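Local coordinates for FrnE protein (Deinococcus radiodurans, PDB 5CO3) that probably oxidises, reduces or reshuffles disulfide bonds in the cytoplasm, as a DsbA-like member of the thioredoxin superfamily, at residues Arg30-Ser34 with Ala205-Leu211; Met66-Leu70 with Ala81-Leu85; Ala107-Ala112 with Val143-Leu149. All coordinates share one frame; numbering follows the deposited sequence. Where two conformers were deposited one is given.

How the interactions relate
Interaction 1 belongs to the thioredoxin core: it joins helix 23-38, which follows Cys22 and carries Cys25 of the CxxC pair (free thiols here, though a Cys22-Cys25 disulfide is seen in another crystal of this protein), to the last helix, 208-222. Interactions 2 and 3 fall in the long, mainly helical insertion between strands 45-51 and 193-196, as in DsbA relatives, so the chain closes both before completing interaction 1. The centre of interaction 1 lies about 25 Å from that of interaction 2 and about 28 Å from that of interaction 3, on the opposite side of the chain's centre from the latter. The centres of interactions 2 and 3 are about 22 Å apart and their nearest atoms about 9 Å, without touching.

Interaction 1 of 3, residues Arg30-Ser34 with Ala205-Leu211; sequences RRFES and AQAPETL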
ATOM      1  N   ARG A  30      -7.101  -4.609   3.113  1.00 23.30           N
ATOM      2  CA  ARG A  30      -8.223  -5.128   3.903  0.53 24.36           C
ATOM      3  C   ARG A  30      -7.807  -6.337   4.743  1.00 26.73           C
ATOM      4  O   ARG A  30      -8.165  -6.448   5.926  1.00 26.38           O
ATOM      5  CB  ARG A  30      -9.406  -5.499   3.004  0.53 22.34           C
ATOM      6  CG  ARG A  30     -10.185  -4.284   2.466  0.53 24.18           C
ATOM      7  CD  ARG A  30     -10.945  -3.573   3.592  0.53 26.05           C
ATOM      8  NE  ARG A  30     -11.279  -2.206   3.202  0.53 24.38           N
ATOM      9  CZ  ARG A  30     -12.430  -1.841   2.643  0.53 26.26           C
ATOM     10  NH1 ARG A  30     -13.383  -2.734   2.428  0.53 30.14           N
ATOM     11  NH2 ARG A  30     -12.631  -0.575   2.298  0.53 21.71           N
ATOM     12  N   ARG A  31      -7.044  -7.246   4.146  1.00 25.01           N
ATOM     13  CA  ARG A  31      -6.631  -8.447   4.884  1.00 23.78           C
ATOM     14  C   ARG A  31      -5.698  -8.090   6.026  1.00 25.15           C
ATOM     15  O   ARG A  31      -5.796  -8.678   7.106  1.00 27.10           O
ATOM     16  CB  ARG A  31      -5.969  -9.461   3.947  1.00 29.46           C
ATOM     17  CG  ARG A  31      -6.951 -10.015   2.923  1.00 26.77           C
ATOM     18  CD  ARG A  31      -6.330 -11.023   1.997  1.00 33.98           C
ATOM     19  NE  ARG A  31      -7.340 -11.592   1.112  1.00 33.46           N
ATOM     20  CZ  ARG A  31      -7.095 -12.550   0.224  1.00 37.98           C
ATOM     21  NH1 ARG A  31      -5.874 -13.045   0.103  1.00 46.60           N
ATOM     22  NH2 ARG A  31      -8.071 -13.013  -0.540  1.00 37.05           N
ATOM     23  N   PHE A  32      -4.819  -7.111   5.811  1.00 26.52           N
ATOM     24  CA  PHE A  32      -3.961  -6.640   6.887  1.00 29.85           C
ATOM     25  C   PHE A  32      -4.795  -5.981   7.996  1.00 29.59           C
ATOM     26  O   PHE A  32      -4.527  -6.168   9.188  1.00 26.99           O
ATOM     27  CB  PHE A  32      -2.904  -5.656   6.370  1.00 27.60           C
ATOM     28  CG  PHE A  32      -2.096  -5.027   7.478  1.00 29.87           C
ATOM     29  CD1 PHE A  32      -1.115  -5.756   8.130  1.00 28.80           C
ATOM     30  CD2 PHE A  32      -2.342  -3.725   7.887  1.00 34.94           C
ATOM     31  CE1 PHE A  32      -0.380  -5.194   9.169  1.00 36.30           C
ATOM     32  CE2 PHE A  32      -1.615  -3.157   8.920  1.00 41.88           C
ATOM     33  CZ  PHE A  32      -0.630  -3.894   9.565  1.00 33.29           C
ATOM     34  N   GLU A  33      -5.809  -5.214   7.598  1.00 27.85           N
ATOM     35  CA  GLU A  33      -6.677  -4.548   8.567  1.00 27.10           C
ATOM     36  C   GLU A  33      -7.461  -5.581   9.393  1.00 29.72           C
ATOM     37  O   GLU A  33      -7.652  -5.394  10.602  1.00 30.70           O
ATOM     38  CB  GLU A  33      -7.601  -3.552   7.851  1.00 26.97           C
ATOM     39  CG  GLU A  33      -6.876  -2.253   7.518  1.00 26.59           C
ATOM     40  CD  GLU A  33      -7.595  -1.384   6.503  1.00 29.68           C
ATOM     41  OE1 GLU A  33      -8.644  -1.804   5.973  1.00 29.23           O
ATOM     42  OE2 GLU A  33      -7.090  -0.271   6.232  1.00 30.16           O
ATOM     43  N   SER A  34      -7.869  -6.686   8.768  1.00 26.42           N
ATOM     44  CA  SER A  34      -8.505  -7.793   9.502  0.61 27.85           C
ATOM     45  C   SER A  34      -7.540  -8.394  10.525  1.00 30.20           C
ATOM     46  O   SER A  34      -7.919  -8.666  11.675  1.00 29.06           O
ATOM     47  CB  SER A  34      -8.995  -8.880   8.534  0.61 29.32           C
ATOM     48  OG  SER A  34      -9.577  -9.994   9.210  0.61 28.71           O
ATOM     49  N   ALA A 205      -0.748 -10.345  -1.186  1.00 32.43           N
ATOM     50  CA  ALA A 205      -1.906 -10.140  -0.324  1.00 30.66           C
ATOM     51  C   ALA A 205      -2.291 -11.425   0.394  1.00 33.77           C
ATOM     52  O   ALA A 205      -3.277 -12.081   0.043  1.00 37.19           O
ATOM     53  CB  ALA A 205      -3.088  -9.616  -1.138  1.00 36.18           C
ATOM     54  N   GLN A 206      -1.512 -11.780   1.409  1.00 31.98           N
ATOM     55  CA  GLN A 206      -1.709 -13.038   2.111  1.00 31.49           C
ATOM     56  C   GLN A 206      -2.877 -12.994   3.094  1.00 29.85           C
ATOM     57  O   GLN A 206      -3.384 -11.925   3.438  1.00 29.97           O
ATOM     58  CB  GLN A 206      -0.419 -13.439   2.834  1.00 38.12           C
ATOM     59  CG  GLN A 206       0.755 -13.562   1.890  1.00 44.14           C
ATOM     60  CD  GLN A 206       1.640 -14.765   2.163  1.00 55.15           C
ATOM     61  OE1 GLN A 206       1.262 -15.698   2.881  1.00 53.90           O
ATOM     62  NE2 GLN A 206       2.833 -14.750   1.581  1.00 54.27           N
ATOM     63  N   ALA A 207      -3.291 -14.179   3.535  1.00 34.37           N
ATOM     64  CA  ALA A 207      -4.420 -14.326   4.449  1.00 34.31           C
ATOM     65  C   ALA A 207      -4.203 -13.534   5.732  1.00 35.58           C
ATOM     66  O   ALA A 207      -3.064 -13.361   6.167  1.00 35.95           O
ATOM     67  CB  ALA A 207      -4.650 -15.810   4.776  1.00 35.49           C
ATOM     68  N   PRO A 208      -5.296 -13.033   6.330  1.00 37.55           N
ATOM     69  CA  PRO A 208      -5.173 -12.337   7.611  1.00 35.15           C
ATOM     70  C   PRO A 208      -4.454 -13.207   8.649  1.00 32.12           C
ATOM     71  O   PRO A 208      -3.634 -12.681   9.395  1.00 33.66           O
ATOM     72  CB  PRO A 208      -6.628 -12.088   8.023  1.00 38.46           C
ATOM     73  CG  PRO A 208      -7.388 -12.096   6.763  1.00 38.11           C
ATOM     74  CD  PRO A 208      -6.687 -13.049   5.840  1.00 35.67           C
ATOM     75  N   GLU A 209      -4.741 -14.509   8.656  1.00 43.37           N
ATOM     76  CA  GLU A 209      -4.121 -15.436   9.604  1.00 40.75           C
ATOM     77  C   GLU A 209      -2.598 -15.369   9.524  1.00 38.42           C
ATOM     78  O   GLU A 209      -1.920 -15.388  10.543  1.00 40.62           O
ATOM     79  CB  GLU A 209      -4.601 -16.873   9.352  1.00 42.04           C
ATOM     80  CG  GLU A 209      -6.074 -17.117   9.680  1.00 46.26           C
ATOM     81  CD  GLU A 209      -7.033 -16.653   8.588  1.00 57.79           C
ATOM     82  OE1 GLU A 209      -6.570 -16.209   7.513  1.00 50.31           O
ATOM     83  OE2 GLU A 209      -8.260 -16.735   8.814  1.00 59.44           O
ATOM     84  N   THR A 210      -2.077 -15.292   8.303  1.00 39.81           N
ATOM     85  CA  THR A 210      -0.641 -15.192   8.057  1.00 37.34           C
ATOM     86  C   THR A 210      -0.039 -13.886   8.588  1.00 37.05           C
ATOM     87  O   THR A 210       0.991 -13.888   9.269  1.00 44.47           O
ATOM     88  CB  THR A 210      -0.342 -15.306   6.545  1.00 43.01           C
ATOM     89  OG1 THR A 210      -0.787 -16.582   6.068  1.00 43.04           O
ATOM     90  CG2 THR A 210       1.142 -15.166   6.270  1.00 44.63           C
ATOM     91  N   LEU A 211      -0.686 -12.771   8.273  1.00 32.63           N
ATOM     92  CA  LEU A 211      -0.256 -11.473   8.778  1.00 31.65           C
ATOM     93  C   LEU A 211      -0.411 -11.370  10.305  1.00 32.88           C
ATOM     94  O   LEU A 211       0.456 -10.815  10.977  1.00 34.97           O
ATOM     95  CB  LEU A 211      -1.035 -10.354   8.072  1.00 35.91           C
ATOM     96  CG  LEU A 211      -0.657 -10.149   6.602  1.00 36.76           C
ATOM     97  CD1 LEU A 211      -1.709  -9.314   5.889  1.00 35.30           C
ATOM     98  CD2 LEU A 211       0.726  -9.497   6.497  1.00 38.42           C
TER
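Arg31 and Pro208 bring together two helices of the thioredoxin fold: helix 23-38, which follows the first strand and carries Cys25 of the CxxC pair, and helix 208-222, which closes the final strand-strand-helix unit. Their CA atoms come to 5.0 Å, the closest pair across the contact.

The polar part is small and belongs to Arg31. Its side chain runs extended from CG to NE alongside the loop 205-207, and NH1 reaches Ala205 O at 2.8 Å with the acceptor at the guanidinium edge. The N-H...O angle of 126° makes this a weak bond. The stronger partner is Glu95, whose carboxylate forms a salt bridge with NE, so one guanidinium ties helix 23-38 both to Glu95 and to the turn after strand 200-203. On the way the aliphatic stem passes the next carbonyl, with Arg31 CD 3.4 Å from Gln206 O.

The rest is packing. Pro208, the first residue of its helix after the N-cap Ala207, lays its ring against the backbone of the other helix: its CB lies 3.6 Å from Arg31 O, and its CB and CG also meet the CB and OG of Ser34 one turn further on. The methyl of Ala205 touches Trp24 and Ile27 on helix 23-38 as well as Pro192, which places this loop close to the CxxC pair.

Leu211, one turn beyond Pro208, fills the buried side. With chi1 at -71° its CG stands anti to the carbonyl carbon, and the branch ending in CD1 is sent into helix 23-38, where Ala35 also meets this leucine. CD1 lies near the plane of the Phe32 ring, at its edge, but rests on the root of that residue, 3.6 Å from Phe32 CA; its nearest side-chain atom there is Phe32 CB, at 3.9 Å.

Interaction 2 of 3, residues Met66-Leu70 with Ala81-Leu85; sequences MRDGL and AQGSL
Arg67 lies along helix 78-93 and touches it from CB outward. CB packs on Leu85 CD1 at 3.7 Å. CG, anti to the backbone N (chi1 179°), lies 4.0 Å from Ala81 CB, and CD passes 3.7 Å from Gln82 OE1. A bend at chi3 then turns the head back, and NE makes a salt bridge with OD1 of neighbouring Asp68 at 3.1 Å, weak as a hydrogen bond. At the tip, NH1 donates to a water at 2.6 Å, which in turn donates to Gln82 OE1; the guanidinium and amide planes stand 86° apart. The other end of that amide, NE2, goes to Asp86.

Next to these polar groups, Leu85 spreads its methyls: CD1 against Arg67, while CD2 touches both Met66 CE and Leu70 CD1, the latter at 3.6 Å. The other methyl of Leu70, CD2, packs on Ala81 CB. An alanine in place of Leu85 would probably open a gap here, leaving the Met66 and Leu70 tips without a common partner.

Consecutive helices 66-74 and 78-93 belong to the helical insertion of the DsbA-like fold; their short segment axes approach to 9.1 Å, N-to-C directions 118° apart, and Phe101 and Val104, ahead of strand 106-107, close the Met66 side.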
ATOM      1  N   MET A  66      -8.856  -1.529 -19.086  1.00 26.56           N
ATOM      2  CA  MET A  66      -8.005  -2.308 -18.189  1.00 28.30           C
ATOM      3  C   MET A  66      -7.798  -3.742 -18.692  1.00 28.33           C
ATOM      4  O   MET A  66      -6.666  -4.254 -18.671  1.00 29.60           O
ATOM      5  CB  MET A  66      -8.593  -2.339 -16.787  1.00 27.33           C
ATOM      6  CG  MET A  66      -7.729  -3.112 -15.831  1.00 25.44           C
ATOM      7  SD  MET A  66      -8.359  -3.002 -14.192  1.00 30.68           S
ATOM      8  CE  MET A  66      -7.075  -3.906 -13.300  1.00 28.63           C
ATOM      9  N   ARG A  67      -8.878  -4.376 -19.147  1.00 28.36           N
ATOM     10  CA  ARG A  67      -8.768  -5.742 -19.668  0.99 29.92           C
ATOM     11  C   ARG A  67      -7.729  -5.847 -20.773  1.00 32.53           C
ATOM     12  O   ARG A  67      -6.932  -6.783 -20.802  1.00 36.86           O
ATOM     13  CB  ARG A  67     -10.094  -6.263 -20.213  0.92 32.70           C
ATOM     14  CG  ARG A  67      -9.977  -7.688 -20.777  0.90 33.96           C
ATOM     15  CD  ARG A  67     -10.956  -7.935 -21.888  1.00 40.27           C
ATOM     16  NE  ARG A  67     -11.128  -6.724 -22.677  0.71 49.63           N
ATOM     17  CZ  ARG A  67     -12.228  -6.423 -23.355  0.60 53.31           C
ATOM     18  NH1 ARG A  67     -13.255  -7.260 -23.358  0.63 57.01           N
ATOM     19  NH2 ARG A  67     -12.301  -5.283 -24.029  0.66 51.54           N
ATOM     20  N   ASP A  68      -7.734  -4.883 -21.689  1.00 33.31           N
ATOM     21  CA  ASP A  68      -6.802  -4.917 -22.806  1.00 37.45           C
ATOM     22  C   ASP A  68      -5.371  -4.612 -22.381  1.00 35.12           C
ATOM     23  O   ASP A  68      -4.430  -5.164 -22.949  1.00 38.35           O
ATOM     24  CB  ASP A  68      -7.247  -3.942 -23.895  1.00 34.70           C
ATOM     25  CG  ASP A  68      -8.536  -4.373 -24.552  1.00 37.57           C
ATOM     26  OD1 ASP A  68      -8.875  -5.569 -24.432  1.00 40.18           O
ATOM     27  OD2 ASP A  68      -9.198  -3.541 -25.196  1.00 42.85           O
ATOM     28  N   GLY A  69      -5.205  -3.737 -21.397  1.00 33.54           N
ATOM     29  CA  GLY A  69      -3.886  -3.435 -20.874  1.00 37.33           C
ATOM     30  C   GLY A  69      -3.292  -4.641 -20.174  1.00 40.11           C
ATOM     31  O   GLY A  69      -2.101  -4.930 -20.295  1.00 42.36           O
ATOM     32  N   LEU A  70      -4.137  -5.354 -19.441  1.00 37.34           N
ATOM     33  CA  LEU A  70      -3.731  -6.582 -18.779  1.00 38.56           C
ATOM     34  C   LEU A  70      -3.359  -7.650 -19.812  1.00 42.66           C
ATOM     35  O   LEU A  70      -2.366  -8.360 -19.650  1.00 46.25           O
ATOM     36  CB  LEU A  70      -4.855  -7.068 -17.869  1.00 42.37           C
ATOM     37  CG  LEU A  70      -4.498  -7.898 -16.639  1.00 51.75           C
ATOM     38  CD1 LEU A  70      -5.616  -7.750 -15.639  1.00 51.65           C
ATOM     39  CD2 LEU A  70      -4.307  -9.354 -17.010  1.00 59.30           C
ATOM     40  N   ALA A  81      -7.650 -12.511 -19.686  1.00 44.77           N
ATOM     41  CA  ALA A  81      -7.466 -11.287 -18.921  1.00 36.33           C
ATOM     42  C   ALA A  81      -8.753 -10.915 -18.193  1.00 35.82           C
ATOM     43  O   ALA A  81      -8.723 -10.464 -17.045  1.00 34.45           O
ATOM     44  CB  ALA A  81      -7.019 -10.156 -19.830  1.00 38.16           C
ATOM     45  N   GLN A  82      -9.882 -11.115 -18.866  1.00 34.43           N
ATOM     46  CA  GLN A  82     -11.179 -10.838 -18.255  1.00 35.85           C
ATOM     47  C   GLN A  82     -11.432 -11.783 -17.084  1.00 38.00           C
ATOM     48  O   GLN A  82     -12.006 -11.392 -16.067  1.00 33.30           O
ATOM     49  CB  GLN A  82     -12.305 -10.967 -19.281  1.00 37.80           C
ATOM     50  CG  GLN A  82     -13.661 -10.597 -18.712  1.00 37.23           C
ATOM     51  CD  GLN A  82     -13.731  -9.144 -18.315  1.00 39.48           C
ATOM     52  OE1 GLN A  82     -13.373  -8.257 -19.096  1.00 37.56           O
ATOM     53  NE2 GLN A  82     -14.193  -8.885 -17.098  1.00 33.38           N
ATOM     54  N   GLY A  83     -11.004 -13.030 -17.239  1.00 36.79           N
ATOM     55  CA  GLY A  83     -11.134 -14.000 -16.169  1.00 38.65           C
ATOM     56  C   GLY A  83     -10.317 -13.585 -14.969  1.00 37.12           C
ATOM     57  O   GLY A  83     -10.733 -13.792 -13.825  1.00 36.99           O
ATOM     58  N   SER A  84      -9.149 -13.003 -15.220  1.00 35.76           N
ATOM     59  CA  SER A  84      -8.327 -12.485 -14.132  1.00 38.97           C
ATOM     60  C   SER A  84      -9.016 -11.317 -13.433  1.00 32.98           C
ATOM     61  O   SER A  84      -9.023 -11.236 -12.198  1.00 30.75           O
ATOM     62  CB  SER A  84      -6.955 -12.060 -14.651  1.00 46.66           C
ATOM     63  OG  SER A  84      -6.192 -11.468 -13.614  1.00 49.52           O
ATOM     64  N   LEU A  85      -9.582 -10.404 -14.225  1.00 28.80           N
ATOM     65  CA  LEU A  85     -10.353  -9.291 -13.681  1.00 26.14           C
ATOM     66  C   LEU A  85     -11.519  -9.813 -12.838  1.00 31.60           C
ATOM     67  O   LEU A  85     -11.759  -9.325 -11.742  1.00 29.60           O
ATOM     68  CB  LEU A  85     -10.872  -8.381 -14.797  1.00 30.79           C
ATOM     69  CG  LEU A  85      -9.816  -7.552 -15.538  1.00 30.59           C
ATOM     70  CD1 LEU A  85     -10.483  -6.591 -16.517  1.00 31.03           C
ATOM     71  CD2 LEU A  85      -8.919  -6.797 -14.566  1.00 29.41           C
TER
HETATM   72  O   HOH W   1     -14.384  -9.057 -21.863  1.00 42.01           O

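Interaction 3 of 3, residues Ala107-Ala112 with Val143-Leu149; sequences ANTFLA and VNDLDTL
Asn108 and Asn144 both hold CG anti to their backbone N (chi1 -177° and 175°), which turns the two amides toward one shared water. That water can donate to Asn108 OD1 and accepts from Asn144 ND2 at 2.8 Å and from Leu111 N. Asn108 OD1 also takes Phe110 N at 2.9 Å in an Asx turn at the start of helix 110-121, while ND2 of the same amide is held by Ala58 O. A second water accepts from Ala112 N and lies 2.8 Å from Asn108 O and 2.6 Å from Val143 O, a potential donor to both.

Apolar contacts make up the rest. Ala107 CB rests on Asn144 CB at 3.7 Å, the side chains of Thr109 and Val143 lie side by side, their CG2 methyls touching, and Leu149 CD1 meets Leu111 CB at 3.7 Å. Leu111 CD1 reaches Asn144 O and Leu146 CD2. Asp145 caps helix 146-156, its OD2 accepting from both N and OG1 of Thr148. Leu132 of helix 125-137 covers Ala112, Val143 and Leu149 together.

The start of helix 110-121 thus meets the loop leading into helix 146-156 through water: the Leu111 and Ala112 amides find acceptors in it, with no direct hydrogen bond between the segments.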
ATOM      1  N   ALA A 107      -3.932   5.219 -15.348  1.00 24.17           N
ATOM      2  CA  ALA A 107      -3.161   6.433 -15.122  1.00 25.82           C
ATOM      3  C   ALA A 107      -1.793   6.133 -14.524  1.00 24.27           C
ATOM      4  O   ALA A 107      -1.636   5.179 -13.746  1.00 22.79           O
ATOM      5  CB  ALA A 107      -3.945   7.384 -14.194  1.00 25.68           C
ATOM      6  N   ASN A 108      -0.806   6.954 -14.879  1.00 24.68           N
ATOM      7  CA  ASN A 108       0.480   6.956 -14.179  1.00 23.58           C
ATOM      8  C   ASN A 108       0.219   7.388 -12.737  1.00 24.91           C
ATOM      9  O   ASN A 108      -0.464   8.382 -12.530  1.00 24.38           O
ATOM     10  CB  ASN A 108       1.471   7.908 -14.879  1.00 25.43           C
ATOM     11  CG  ASN A 108       2.853   7.889 -14.238  1.00 32.56           C
ATOM     12  OD1 ASN A 108       3.029   8.347 -13.110  1.00 31.10           O
ATOM     13  ND2 ASN A 108       3.842   7.365 -14.963  1.00 30.84           N
ATOM     14  N   THR A 109       0.750   6.654 -11.753  1.00 24.87           N
ATOM     15  CA  THR A 109       0.411   6.901 -10.336  1.00 20.96           C
ATOM     16  C   THR A 109       1.441   7.718  -9.540  1.00 26.30           C
ATOM     17  O   THR A 109       1.319   7.844  -8.320  1.00 25.56           O
ATOM     18  CB  THR A 109       0.176   5.564  -9.575  1.00 26.64           C
ATOM     19  OG1 THR A 109       1.337   4.726  -9.671  1.00 25.20           O
ATOM     20  CG2 THR A 109      -1.027   4.834 -10.165  1.00 27.11           C
ATOM     21  N   PHE A 110       2.429   8.298 -10.229  1.00 28.20           N
ATOM     22  CA  PHE A 110       3.518   9.019  -9.560  1.00 27.63           C
ATOM     23  C   PHE A 110       2.994  10.163  -8.681  1.00 29.88           C
ATOM     24  O   PHE A 110       3.364  10.273  -7.498  1.00 31.15           O
ATOM     25  CB  PHE A 110       4.509   9.557 -10.606  1.00 32.79           C
ATOM     26  CG  PHE A 110       5.777  10.148 -10.029  1.00 31.63           C
ATOM     27  CD1 PHE A 110       6.500   9.481  -9.051  1.00 35.89           C
ATOM     28  CD2 PHE A 110       6.282  11.350 -10.521  1.00 40.77           C
ATOM     29  CE1 PHE A 110       7.675  10.022  -8.540  1.00 36.82           C
ATOM     30  CE2 PHE A 110       7.464  11.887 -10.015  1.00 40.73           C
ATOM     31  CZ  PHE A 110       8.164  11.222  -9.032  1.00 39.39           C
ATOM     32  N   LEU A 111       2.112  10.983  -9.247  1.00 29.27           N
ATOM     33  CA  LEU A 111       1.560  12.139  -8.546  1.00 25.72           C
ATOM     34  C   LEU A 111       0.677  11.706  -7.378  1.00 27.55           C
ATOM     35  O   LEU A 111       0.690  12.336  -6.321  1.00 27.81           O
ATOM     36  CB  LEU A 111       0.760  13.028  -9.504  1.00 27.80           C
ATOM     37  CG  LEU A 111       1.549  13.934 -10.444  1.00 33.52           C
ATOM     38  CD1 LEU A 111       0.635  14.517 -11.518  1.00 28.40           C
ATOM     39  CD2 LEU A 111       2.246  15.038  -9.645  1.00 33.93           C
ATOM     40  N   ALA A 112      -0.091  10.636  -7.575  1.00 26.11           N
ATOM     41  CA  ALA A 112      -0.907  10.067  -6.514  1.00 23.00           C
ATOM     42  C   ALA A 112      -0.031   9.624  -5.352  1.00 26.47           C
ATOM     43  O   ALA A 112      -0.363   9.873  -4.198  1.00 25.26           O
ATOM     44  CB  ALA A 112      -1.710   8.906  -7.053  1.00 24.14           C
ATOM     45  N   VAL A 143      -6.301   9.122 -11.451  1.00 20.11           N
ATOM     46  CA  VAL A 143      -5.438   9.599 -10.362  1.00 22.55           C
ATOM     47  C   VAL A 143      -4.135  10.291 -10.837  1.00 22.43           C
ATOM     48  O   VAL A 143      -3.266  10.628 -10.033  1.00 24.01           O
ATOM     49  CB  VAL A 143      -5.100   8.445  -9.394  1.00 20.78           C
ATOM     50  CG1 VAL A 143      -6.402   7.840  -8.842  1.00 23.46           C
ATOM     51  CG2 VAL A 143      -4.236   7.389 -10.078  1.00 22.69           C
ATOM     52  N   ASN A 144      -4.001  10.493 -12.150  1.00 23.28           N
ATOM     53  CA  ASN A 144      -2.926  11.331 -12.686  1.00 23.56           C
ATOM     54  C   ASN A 144      -3.394  12.774 -12.831  1.00 23.14           C
ATOM     55  O   ASN A 144      -2.597  13.676 -13.038  1.00 28.71           O
ATOM     56  CB  ASN A 144      -2.462  10.804 -14.050  1.00 23.73           C
ATOM     57  CG  ASN A 144      -1.421  11.703 -14.705  1.00 24.79           C
ATOM     58  OD1 ASN A 144      -1.705  12.441 -15.655  1.00 31.60           O
ATOM     59  ND2 ASN A 144      -0.209  11.655 -14.186  1.00 25.31           N
ATOM     60  N   ASP A 145      -4.702  12.981 -12.728  1.00 24.33           N
ATOM     61  CA  ASP A 145      -5.294  14.298 -12.969  1.00 25.89           C
ATOM     62  C   ASP A 145      -5.257  15.194 -11.721  1.00 25.49           C
ATOM     63  O   ASP A 145      -5.708  14.786 -10.653  1.00 23.23           O
ATOM     64  CB  ASP A 145      -6.729  14.133 -13.459  1.00 27.89           C
ATOM     65  CG  ASP A 145      -7.404  15.459 -13.728  1.00 28.78           C
ATOM     66  OD1 ASP A 145      -7.019  16.135 -14.704  1.00 30.61           O
ATOM     67  OD2 ASP A 145      -8.325  15.820 -12.966  1.00 30.39           O
ATOM     68  N   LEU A 146      -4.731  16.414 -11.856  1.00 26.36           N
ATOM     69  CA  LEU A 146      -4.527  17.266 -10.674  1.00 28.98           C
ATOM     70  C   LEU A 146      -5.838  17.684  -9.991  1.00 31.88           C
ATOM     71  O   LEU A 146      -5.924  17.672  -8.760  1.00 27.78           O
ATOM     72  CB  LEU A 146      -3.705  18.501 -11.034  1.00 31.64           C
ATOM     73  CG  LEU A 146      -2.227  18.205 -11.292  1.00 34.05           C
ATOM     74  CD1 LEU A 146      -1.497  19.440 -11.823  1.00 42.42           C
ATOM     75  CD2 LEU A 146      -1.571  17.693 -10.023  1.00 36.76           C
ATOM     76  N   ASP A 147      -6.843  18.060 -10.774  1.00 28.10           N
ATOM     77  CA  ASP A 147      -8.173  18.366 -10.233  1.00 31.36           C
ATOM     78  C   ASP A 147      -8.664  17.213  -9.359  1.00 28.64           C
ATOM     79  O   ASP A 147      -9.095  17.404  -8.222  1.00 28.92           O
ATOM     80  CB  ASP A 147      -9.182  18.598 -11.361  1.00 34.63           C
ATOM     81  CG  ASP A 147      -9.234  20.037 -11.839  1.00 38.57           C
ATOM     82  OD1 ASP A 147      -8.242  20.794 -11.704  1.00 34.27           O
ATOM     83  OD2 ASP A 147     -10.299  20.399 -12.373  1.00 43.67           O
ATOM     84  N   THR A 148      -8.598  16.017  -9.924  1.00 26.68           N
ATOM     85  CA  THR A 148      -9.037  14.815  -9.234  1.00 23.59           C
ATOM     86  C   THR A 148      -8.273  14.622  -7.930  1.00 25.13           C
ATOM     87  O   THR A 148      -8.887  14.380  -6.886  1.00 23.84           O
ATOM     88  CB  THR A 148      -8.870  13.594 -10.142  1.00 22.29           C
ATOM     89  OG1 THR A 148      -9.643  13.797 -11.333  1.00 24.40           O
ATOM     90  CG2 THR A 148      -9.354  12.333  -9.438  1.00 21.73           C
ATOM     91  N   LEU A 149      -6.947  14.754  -7.976  1.00 25.14           N
ATOM     92  CA  LEU A 149      -6.127  14.552  -6.781  1.00 28.10           C
ATOM     93  C   LEU A 149      -6.429  15.588  -5.691  1.00 25.47           C
ATOM     94  O   LEU A 149      -6.481  15.253  -4.501  1.00 27.32           O
ATOM     95  CB  LEU A 149      -4.637  14.579  -7.139  1.00 26.09           C
ATOM     96  CG  LEU A 149      -4.143  13.370  -7.935  1.00 22.43           C
ATOM     97  CD1 LEU A 149      -2.693  13.536  -8.351  1.00 29.29           C
ATOM     98  CD2 LEU A 149      -4.316  12.064  -7.111  1.00 19.98           C
TER
HETATM   99  O   HOH W   2      -0.796   9.947 -10.288  1.00 23.99           O
HETATM  100  O   HOH W   3       1.705  10.798 -12.259  1.00 27.74           O